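Local coordinates for protein receptor-type adenylate cyclase GRESAG 4.1 (Trypanosoma brucei, PDB 1FX2) that converts ATP into cyclic AMP and diphosphate through its magnesium-dependent catalytic domain, the part present here, as a class III adenylyl cyclase, at residues I194-L199 with Y214-V219; G137-L142 with L177-A182; D11-I16 with G141-R146. All blocks are in the same frame, centred on the assembly; numbering follows the deposited sequence.

Overall arrangement
All three contacts reach the seven-stranded mixed sheet of the cyclase catalytic domain, and along the chain interaction 3 opens first, interaction 2 follows and interaction 1 closes the series. Interaction 1 pairs the last two strands, 196-202 and 211-216, at one border of the sheet. Interaction 2 joins strands 134-141 and 176-179 in the middle, the two centres about 13 Å apart; Y214 and M178 link them through the backbone. Interactions 2 and 3, centres about 10 Å apart, share G141 and L142; strand 144-147 of interaction 3 pairs with 154-157 outside the main sheet. Strand 13-20 also carries D19, a predicted magnesium ligand, about 9 Å from G137 of interaction 2 between side chains.

Interaction 1 of 3, residues I194-L199 with Y214-V219; sequences IDVTAL and YQLNTV
T197 and N217 meet through a side-chain hydrogen bond: the T197 hydroxyl OG1 donates to N217 OD1 at 2.8 Å, in the plane of the amide and on a lone pair. The two side chains cross at about a right angle. With CG of N217 anti to its carbonyl carbon (chi1 -66°), the amide lies toward the opposite strand, and its NH2 group turns back along its own strand to give Q215 OE1 a bond from ND2 of 2.9 Å, in plane but bent. T197, N217 and Q215 thus form a short polar chain on one face, in which the N217 amide is held from both ends. D195 OD1 also comes within 3.0 Å of N217 OD1, but both are acceptors and no bond forms; the carboxylate plane is steeply inclined to the amide, at 76°.

Backbone bonds set this register. T197 and Q215 are an antiparallel hydrogen-bonded pair, with Q215 N to T197 O at 2.8 Å, and N217 N binds D195 O further along. A water bridges D195 N and N217 O where the strands part.

The other face is apolar. V196 CG2 approaches CD2 of the Y214 ring obliquely at 3.9 Å, and A198 CB lies against its CE2. I194 crosses L216 at about a right angle, its CB 4.0 Å from L216 CD1; V75 of helix 71-87 packs on both, and Y183 of helix 180-184 packs on I194 and V196. Beyond the hairpin, L83 of the second subunit packs on Y214 and E80 of that subunit on A198. The strands run 152° apart, and their pairing is that of an antiparallel beta hairpin, here forming one border of the mixed sheet of the class III cyclase fold.

Interaction 2 of 3, residues G137-L142 with L177-A182; sequences GIHTGL and LMTHAA
H139 and T179 cross obliquely, and the imidazole meets the hydroxyl at its edge: ND1 lies 2.8 Å from T179 OG1, with the oxygen in the ring plane and the bond nearly straight at 170°. CG of H139 is anti to the backbone N (chi1 172°), which carries the ring over the start of helix 180-184. There A181 CB approaches CE1 obliquely at 3.6 Å. T179 is the N-cap of this helix, and its OG1 also accepts from A182 N at 3.1 Å.

On the other side of the strands I138 and M178 lie side by side and point the same way, with I138 CD1 3.9 Å from M178 CG. The CG2 branch of I138 reaches A182 CB instead. T140 sets its OG1 3.5 Å from A182 CA, while its polar partner is T14 OG1 on strand 13-20. Parallel pairing underlies all this, I138 taking L177 O through its N and giving its O to T179 N.

Since the T179 hydroxyl is bonded both to the A182 N-H and to the imidazole, it ties the buried H139 ring to the first turn of the helix.

Interaction 3 of 3, residues D11-I16 with G141-R146; sequences DPVTLI and GLCDIR
V13 and G141 are joined by a pair of backbone hydrogen bonds. V13 N gives to G141 O at 2.9 Å, and G141 N returns one to V13 O at 3.0 Å, making a single antiparallel hydrogen-bonded bridge. G141 itself is in a nearly fully extended conformation. Past G141 the chain turns away from strand 13-20, and the end-to-end directions of the touching parts are 97° apart.

The V13 side chain packs against C143 and I145 on the far limb of the turn. Its CB lies 3.7 Å from the sulfur of C143, and its CG2 branch, anti to the carbonyl carbon, touches both C143 and, at 4.1 Å, I145 CD1.

C143 is the third main partner. Its SG is anti to its own carbonyl carbon (chi1 -70°) and packs beside V13 CB and CG2, with L15 CD1 at 4.2 Å as a further neighbour. T160 of helix 159-169 and Y156 of strand 154-157 also touch C143, which places the thiol between the sheet, the helix and the small outer ribbon. The main chain of C143 is held as well: a water accepts from C143 N and donates to D11 O at 2.7 Å, linking the segments where direct pairing has ended. On the outer side, P12 and L142 lie side by side and point the same way, P12 CG 4.1 Å from L142 CD2.

The arrangement is that of a strand leaving a central sheet to start a peripheral antiparallel beta ribbon, 144-147 with 154-157, set on the mixed sheet of the class III cyclase catalytic domain.

Interaction 1 of 3, residues I194-L199 with Y214-V219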
loop_
_atom_site.group_PDB
_atom_site.type_symbol
_atom_site.label_atom_id
_atom_site.label_comp_id
_atom_site.label_asym_id
_atom_site.label_seq_id
_atom_site.Cartn_x
_atom_site.Cartn_y
_atom_site.Cartn_z
ATOM N N ILE A 194 -15.612 0.714 -2.527
ATOM C CA ILE A 194 -15.068 0.520 -1.190
ATOM C C ILE A 194 -14.260 1.757 -0.837
ATOM O O ILE A 194 -13.842 2.519 -1.724
ATOM C CB ILE A 194 -14.225 -0.741 -1.035
ATOM C CG1 ILE A 194 -13.085 -0.759 -2.038
ATOM C CG2 ILE A 194 -15.104 -1.984 -1.179
ATOM C CD1 ILE A 194 -12.129 -1.856 -1.793
ATOM N N ASP A 195 -13.914 1.862 0.447
ATOM C CA ASP A 195 -13.214 2.925 1.067
ATOM C C ASP A 195 -11.980 2.333 1.769
ATOM O O ASP A 195 -12.178 1.543 2.698
ATOM C CB ASP A 195 -14.221 3.466 2.134
ATOM C CG ASP A 195 -13.737 4.677 2.920
ATOM O OD1 ASP A 195 -12.524 5.006 3.052
ATOM O OD2 ASP A 195 -14.641 5.261 3.588
ATOM N N VAL A 196 -10.793 2.593 1.239
ATOM C CA VAL A 196 -9.535 2.125 1.882
ATOM C C VAL A 196 -8.623 3.265 2.345
ATOM O O VAL A 196 -8.659 4.393 1.805
ATOM C CB VAL A 196 -8.721 1.152 0.997
ATOM C CG1 VAL A 196 -9.564 -0.091 0.613
ATOM C CG2 VAL A 196 -8.142 1.873 -0.236
ATOM N N THR A 197 -7.788 2.968 3.322
ATOM C CA THR A 197 -6.769 3.899 3.804
ATOM C C THR A 197 -5.432 3.196 3.676
ATOM O O THR A 197 -5.259 2.043 4.154
ATOM C CB THR A 197 -6.994 4.227 5.230
ATOM O OG1 THR A 197 -8.254 4.919 5.329
ATOM C CG2 THR A 197 -5.817 5.128 5.762
ATOM N N ALA A 198 -4.491 3.783 2.910
ATOM C CA ALA A 198 -3.168 3.194 2.812
ATOM C C ALA A 198 -2.424 3.238 4.119
ATOM O O ALA A 198 -2.363 4.276 4.768
ATOM C CB ALA A 198 -2.300 3.966 1.741
ATOM N N LEU A 199 -1.782 2.122 4.467
ATOM C CA LEU A 199 -1.009 2.085 5.662
ATOM C C LEU A 199 0.497 1.948 5.302
ATOM O O LEU A 199 1.286 1.761 6.216
ATOM C CB LEU A 199 -1.503 0.937 6.600
ATOM C CG LEU A 199 -2.979 1.029 7.105
ATOM C CD1 LEU A 199 -3.314 -0.119 8.063
ATOM C CD2 LEU A 199 -3.338 2.292 7.804
ATOM N N TYR A 214 -3.457 -2.131 3.089
ATOM C CA TYR A 214 -4.542 -1.221 2.971
ATOM C C TYR A 214 -5.577 -1.581 4.024
ATOM O O TYR A 214 -5.956 -2.745 4.141
ATOM C CB TYR A 214 -5.154 -1.320 1.562
ATOM C CG TYR A 214 -4.268 -0.701 0.525
ATOM C CD1 TYR A 214 -3.142 -1.385 0.067
ATOM C CD2 TYR A 214 -4.442 0.627 0.172
ATOM C CE1 TYR A 214 -2.185 -0.725 -0.704
ATOM C CE2 TYR A 214 -3.492 1.277 -0.633
ATOM C CZ TYR A 214 -2.393 0.562 -1.015
ATOM O OH TYR A 214 -1.460 1.240 -1.817
ATOM N N GLN A 215 -6.066 -0.569 4.704
ATOM C CA GLN A 215 -7.133 -0.763 5.694
ATOM C C GLN A 215 -8.434 -0.600 4.967
ATOM O O GLN A 215 -8.700 0.469 4.372
ATOM C CB GLN A 215 -6.936 0.284 6.782
ATOM C CG GLN A 215 -8.137 0.385 7.752
ATOM C CD GLN A 215 -7.889 1.450 8.769
ATOM O OE1 GLN A 215 -8.529 2.561 8.747
ATOM N NE2 GLN A 215 -6.888 1.253 9.557
ATOM N N LEU A 216 -9.292 -1.611 5.070
ATOM C CA LEU A 216 -10.661 -1.483 4.496
ATOM C C LEU A 216 -11.512 -0.816 5.502
ATOM O O LEU A 216 -11.753 -1.395 6.599
ATOM C CB LEU A 216 -11.195 -2.917 4.135
ATOM C CG LEU A 216 -12.659 -2.931 3.662
ATOM C CD1 LEU A 216 -12.652 -2.410 2.198
ATOM C CD2 LEU A 216 -13.083 -4.378 3.583
ATOM N N ASN A 217 -12.134 0.308 5.156
ATOM C CA ASN A 217 -12.920 1.017 6.145
ATOM C C ASN A 217 -14.316 0.406 6.021
ATOM O O ASN A 217 -14.918 0.433 4.953
ATOM C CB ASN A 217 -12.851 2.513 5.824
ATOM C CG ASN A 217 -11.437 3.070 6.009
ATOM O OD1 ASN A 217 -10.818 3.738 5.101
ATOM N ND2 ASN A 217 -10.865 2.755 7.115
ATOM N N THR A 218 -14.828 -0.127 7.120
ATOM C CA THR A 218 -16.099 -0.892 7.183
ATOM C C THR A 218 -17.078 -0.040 8.008
ATOM O O THR A 218 -17.964 0.640 7.475
ATOM C CB THR A 218 -15.892 -2.353 7.771
ATOM O OG1 THR A 218 -15.399 -2.326 9.116
ATOM C CG2 THR A 218 -14.829 -3.096 6.942
ATOM N N VAL A 219 -16.966 -0.165 9.330
ATOM C CA VAL A 219 -17.752 0.690 10.251
ATOM C C VAL A 219 -17.199 2.104 10.094
ATOM O O VAL A 219 -16.037 2.469 10.371
ATOM C CB VAL A 219 -17.578 0.193 11.603
ATOM C CG1 VAL A 219 -18.270 1.127 12.599
ATOM C CG2 VAL A 219 -18.176 -1.164 11.666
HETATM O O HOH W 1 -15.494 0.154 2.367
#

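Interaction 2 of 3, residues G137-L142 with L177-A182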
loop_
_atom_site.group_PDB
_atom_site.type_symbol
_atom_site.label_atom_id
_atom_site.label_comp_id
_atom_site.label_asym_id
_atom_site.label_seq_id
_atom_site.Cartn_x
_atom_site.Cartn_y
_atom_site.Cartn_z
ATOM N N GLY A 137 -7.600 -10.465 7.785
ATOM C CA GLY A 137 -6.579 -10.153 6.740
ATOM C C GLY A 137 -7.052 -10.802 5.434
ATOM O O GLY A 137 -7.563 -11.952 5.445
ATOM N N ILE A 138 -6.753 -10.123 4.328
ATOM C CA ILE A 138 -7.176 -10.590 3.016
ATOM C C ILE A 138 -6.021 -10.468 2.031
ATOM O O ILE A 138 -5.304 -9.440 2.058
ATOM C CB ILE A 138 -8.333 -9.716 2.426
ATOM C CG1 ILE A 138 -9.529 -9.700 3.392
ATOM C CG2 ILE A 138 -8.796 -10.313 1.049
ATOM C CD1 ILE A 138 -10.606 -8.737 2.931
ATOM N N HIS A 139 -5.743 -11.566 1.305
ATOM C CA HIS A 139 -4.678 -11.449 0.269
ATOM C C HIS A 139 -5.176 -12.283 -0.898
ATOM O O HIS A 139 -5.949 -13.223 -0.755
ATOM C CB HIS A 139 -3.349 -12.036 0.829
ATOM C CG HIS A 139 -2.261 -12.150 -0.185
ATOM N ND1 HIS A 139 -1.804 -11.089 -0.960
ATOM C CD2 HIS A 139 -1.568 -13.254 -0.562
ATOM C CE1 HIS A 139 -0.862 -11.554 -1.768
ATOM N NE2 HIS A 139 -0.689 -12.844 -1.550
ATOM N N THR A 140 -4.654 -11.980 -2.093
ATOM C CA THR A 140 -5.053 -12.699 -3.330
ATOM C C THR A 140 -3.793 -13.132 -4.026
ATOM O O THR A 140 -2.868 -12.329 -4.143
ATOM C CB THR A 140 -5.795 -11.776 -4.278
ATOM O OG1 THR A 140 -7.001 -11.341 -3.624
ATOM C CG2 THR A 140 -6.130 -12.549 -5.583
ATOM N N GLY A 141 -3.745 -14.401 -4.407
ATOM C CA GLY A 141 -2.544 -14.876 -5.155
ATOM C C GLY A 141 -2.730 -16.308 -5.610
ATOM O O GLY A 141 -3.646 -16.982 -5.241
ATOM N N LEU A 142 -1.757 -16.760 -6.434
ATOM C CA LEU A 142 -1.773 -18.131 -6.892
ATOM C C LEU A 142 -1.463 -19.069 -5.730
ATOM O O LEU A 142 -0.622 -18.751 -4.904
ATOM C CB LEU A 142 -0.755 -18.303 -8.036
ATOM C CG LEU A 142 -1.149 -17.555 -9.295
ATOM C CD1 LEU A 142 0.023 -17.526 -10.246
ATOM C CD2 LEU A 142 -2.367 -18.058 -9.991
ATOM N N LEU A 177 -7.452 -5.694 7.085
ATOM C CA LEU A 177 -6.329 -5.322 6.218
ATOM C C LEU A 177 -6.341 -6.151 4.960
ATOM O O LEU A 177 -6.675 -7.358 4.980
ATOM C CB LEU A 177 -5.006 -5.652 6.936
ATOM C CG LEU A 177 -4.812 -4.822 8.233
ATOM C CD1 LEU A 177 -3.412 -5.219 8.868
ATOM C CD2 LEU A 177 -4.895 -3.301 8.038
ATOM N N MET A 178 -6.000 -5.506 3.859
ATOM C CA MET A 178 -5.881 -6.178 2.572
ATOM C C MET A 178 -4.485 -5.873 2.037
ATOM O O MET A 178 -4.006 -4.720 2.141
ATOM C CB MET A 178 -6.905 -5.621 1.553
ATOM C CG MET A 178 -8.428 -5.632 1.909
ATOM S SD MET A 178 -9.359 -4.548 0.714
ATOM C CE MET A 178 -8.390 -4.801 -0.410
ATOM N N THR A 179 -3.847 -6.844 1.414
ATOM C CA THR A 179 -2.567 -6.510 0.772
ATOM C C THR A 179 -2.861 -5.716 -0.493
ATOM O O THR A 179 -3.979 -5.730 -1.032
ATOM C CB THR A 179 -1.826 -7.817 0.329
ATOM O OG1 THR A 179 -2.742 -8.531 -0.550
ATOM C CG2 THR A 179 -1.534 -8.697 1.577
ATOM N N HIS A 180 -1.840 -5.084 -1.020
ATOM C CA HIS A 180 -2.041 -4.416 -2.297
ATOM C C HIS A 180 -2.444 -5.403 -3.360
ATOM O O HIS A 180 -3.185 -5.044 -4.251
ATOM C CB HIS A 180 -0.735 -3.683 -2.683
ATOM C CG HIS A 180 -0.862 -2.876 -3.943
ATOM N ND1 HIS A 180 -0.420 -3.285 -5.178
ATOM C CD2 HIS A 180 -1.453 -1.670 -4.119
ATOM C CE1 HIS A 180 -0.738 -2.352 -6.072
ATOM N NE2 HIS A 180 -1.357 -1.370 -5.446
ATOM N N ALA A 181 -1.946 -6.634 -3.339
ATOM C CA ALA A 181 -2.344 -7.616 -4.302
ATOM C C ALA A 181 -3.799 -7.849 -4.350
ATOM O O ALA A 181 -4.433 -7.864 -5.392
ATOM C CB ALA A 181 -1.565 -8.945 -4.095
ATOM N N ALA A 182 -4.421 -7.937 -3.126
ATOM C CA ALA A 182 -5.852 -8.118 -3.124
ATOM C C ALA A 182 -6.551 -6.858 -3.641
ATOM O O ALA A 182 -7.548 -6.956 -4.359
ATOM C CB ALA A 182 -6.322 -8.404 -1.678
#

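Interaction 3 of 3, residues D11-I16 with G141-R146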
loop_
_atom_site.group_PDB
_atom_site.type_symbol
_atom_site.label_atom_id
_atom_site.label_comp_id
_atom_site.label_asym_id
_atom_site.label_seq_id
_atom_site.Cartn_x
_atom_site.Cartn_y
_atom_site.Cartn_z
ATOM N N ASP A 11 -5.932 -19.677 -11.555
ATOM C CA ASP A 11 -6.764 -18.537 -11.160
ATOM C C ASP A 11 -6.364 -18.157 -9.723
ATOM O O ASP A 11 -6.270 -18.999 -8.836
ATOM C CB ASP A 11 -8.233 -18.824 -11.173
ATOM C CG ASP A 11 -8.774 -19.087 -12.548
ATOM O OD1 ASP A 11 -8.211 -18.479 -13.498
ATOM O OD2 ASP A 11 -9.849 -19.735 -12.627
ATOM N N PRO A 12 -6.023 -16.877 -9.501
ATOM C CA PRO A 12 -5.637 -16.465 -8.129
ATOM C C PRO A 12 -6.828 -16.728 -7.164
ATOM O O PRO A 12 -8.018 -16.642 -7.564
ATOM C CB PRO A 12 -5.439 -14.966 -8.251
ATOM C CG PRO A 12 -4.926 -14.810 -9.790
ATOM C CD PRO A 12 -5.934 -15.775 -10.472
ATOM N N VAL A 13 -6.454 -17.079 -5.946
ATOM C CA VAL A 13 -7.392 -17.375 -4.866
ATOM C C VAL A 13 -7.322 -16.195 -3.899
ATOM O O VAL A 13 -6.276 -15.703 -3.595
ATOM C CB VAL A 13 -6.989 -18.639 -4.109
ATOM C CG1 VAL A 13 -8.023 -18.910 -3.041
ATOM C CG2 VAL A 13 -6.941 -19.892 -5.094
ATOM N N THR A 14 -8.491 -15.777 -3.436
ATOM C CA THR A 14 -8.532 -14.727 -2.385
ATOM C C THR A 14 -8.758 -15.447 -1.063
ATOM O O THR A 14 -9.687 -16.283 -0.979
ATOM C CB THR A 14 -9.567 -13.703 -2.616
ATOM O OG1 THR A 14 -9.251 -13.015 -3.837
ATOM C CG2 THR A 14 -9.555 -12.646 -1.533
ATOM N N LEU A 15 -7.811 -15.287 -0.115
ATOM C CA LEU A 15 -7.953 -15.917 1.219
ATOM C C LEU A 15 -8.215 -14.872 2.264
ATOM O O LEU A 15 -7.661 -13.787 2.235
ATOM C CB LEU A 15 -6.707 -16.679 1.622
ATOM C CG LEU A 15 -6.380 -17.824 0.645
ATOM C CD1 LEU A 15 -4.987 -18.411 0.951
ATOM C CD2 LEU A 15 -7.501 -18.904 0.718
ATOM N N ILE A 16 -9.114 -15.248 3.176
ATOM C CA ILE A 16 -9.484 -14.368 4.319
ATOM C C ILE A 16 -9.198 -15.180 5.564
ATOM O O ILE A 16 -9.581 -16.346 5.701
ATOM C CB ILE A 16 -10.962 -14.161 4.359
ATOM C CG1 ILE A 16 -11.516 -13.602 3.015
ATOM C CG2 ILE A 16 -11.291 -13.132 5.441
ATOM C CD1 ILE A 16 -13.060 -13.611 3.008
ATOM N N GLY A 141 -3.745 -14.401 -4.407
ATOM C CA GLY A 141 -2.544 -14.876 -5.155
ATOM C C GLY A 141 -2.730 -16.308 -5.610
ATOM O O GLY A 141 -3.646 -16.982 -5.241
ATOM N N LEU A 142 -1.757 -16.760 -6.434
ATOM C CA LEU A 142 -1.773 -18.131 -6.892
ATOM C C LEU A 142 -1.463 -19.069 -5.730
ATOM O O LEU A 142 -0.622 -18.751 -4.904
ATOM C CB LEU A 142 -0.755 -18.303 -8.036
ATOM C CG LEU A 142 -1.149 -17.555 -9.295
ATOM C CD1 LEU A 142 0.023 -17.526 -10.246
ATOM C CD2 LEU A 142 -2.367 -18.058 -9.991
ATOM N N CYS A 143 -2.196 -20.177 -5.635
ATOM C CA CYS A 143 -2.021 -21.110 -4.551
ATOM C C CYS A 143 -1.736 -22.503 -5.071
ATOM O O CYS A 143 -2.026 -22.822 -6.226
ATOM C CB CYS A 143 -3.312 -21.279 -3.766
ATOM S SG CYS A 143 -3.775 -19.848 -2.792
ATOM N N ASP A 144 -1.144 -23.289 -4.191
ATOM C CA ASP A 144 -0.952 -24.742 -4.413
ATOM C C ASP A 144 -2.238 -25.304 -3.785
ATOM O O ASP A 144 -2.519 -25.156 -2.576
ATOM C CB ASP A 144 0.325 -25.167 -3.684
ATOM C CG ASP A 144 0.417 -26.677 -3.453
ATOM O OD1 ASP A 144 -0.473 -27.422 -3.892
ATOM O OD2 ASP A 144 1.414 -27.084 -2.831
ATOM N N ILE A 145 -3.116 -25.801 -4.646
ATOM C CA ILE A 145 -4.406 -26.283 -4.292
ATOM C C ILE A 145 -4.406 -27.815 -4.214
ATOM O O ILE A 145 -3.935 -28.454 -5.164
ATOM C CB ILE A 145 -5.406 -25.852 -5.352
ATOM C CG1 ILE A 145 -5.341 -24.323 -5.576
ATOM C CG2 ILE A 145 -6.773 -26.334 -4.944
ATOM C CD1 ILE A 145 -6.494 -23.720 -6.566
ATOM N N ARG A 146 -5.005 -28.379 -3.160
ATOM C CA ARG A 146 -5.097 -29.828 -2.936
ATOM C C ARG A 146 -6.443 -30.265 -2.452
ATOM O O ARG A 146 -7.118 -29.551 -1.714
ATOM C CB ARG A 146 -4.082 -30.246 -1.893
ATOM C CG ARG A 146 -2.722 -29.848 -2.272
ATOM C CD ARG A 146 -1.680 -30.347 -1.307
ATOM N NE ARG A 146 -0.342 -30.061 -1.827
ATOM C CZ ARG A 146 0.738 -29.837 -1.079
ATOM N NH1 ARG A 146 0.681 -29.850 0.253
ATOM N NH2 ARG A 146 1.886 -29.602 -1.680
HETATM O O HOH W 2 -4.252 -20.474 -7.694
#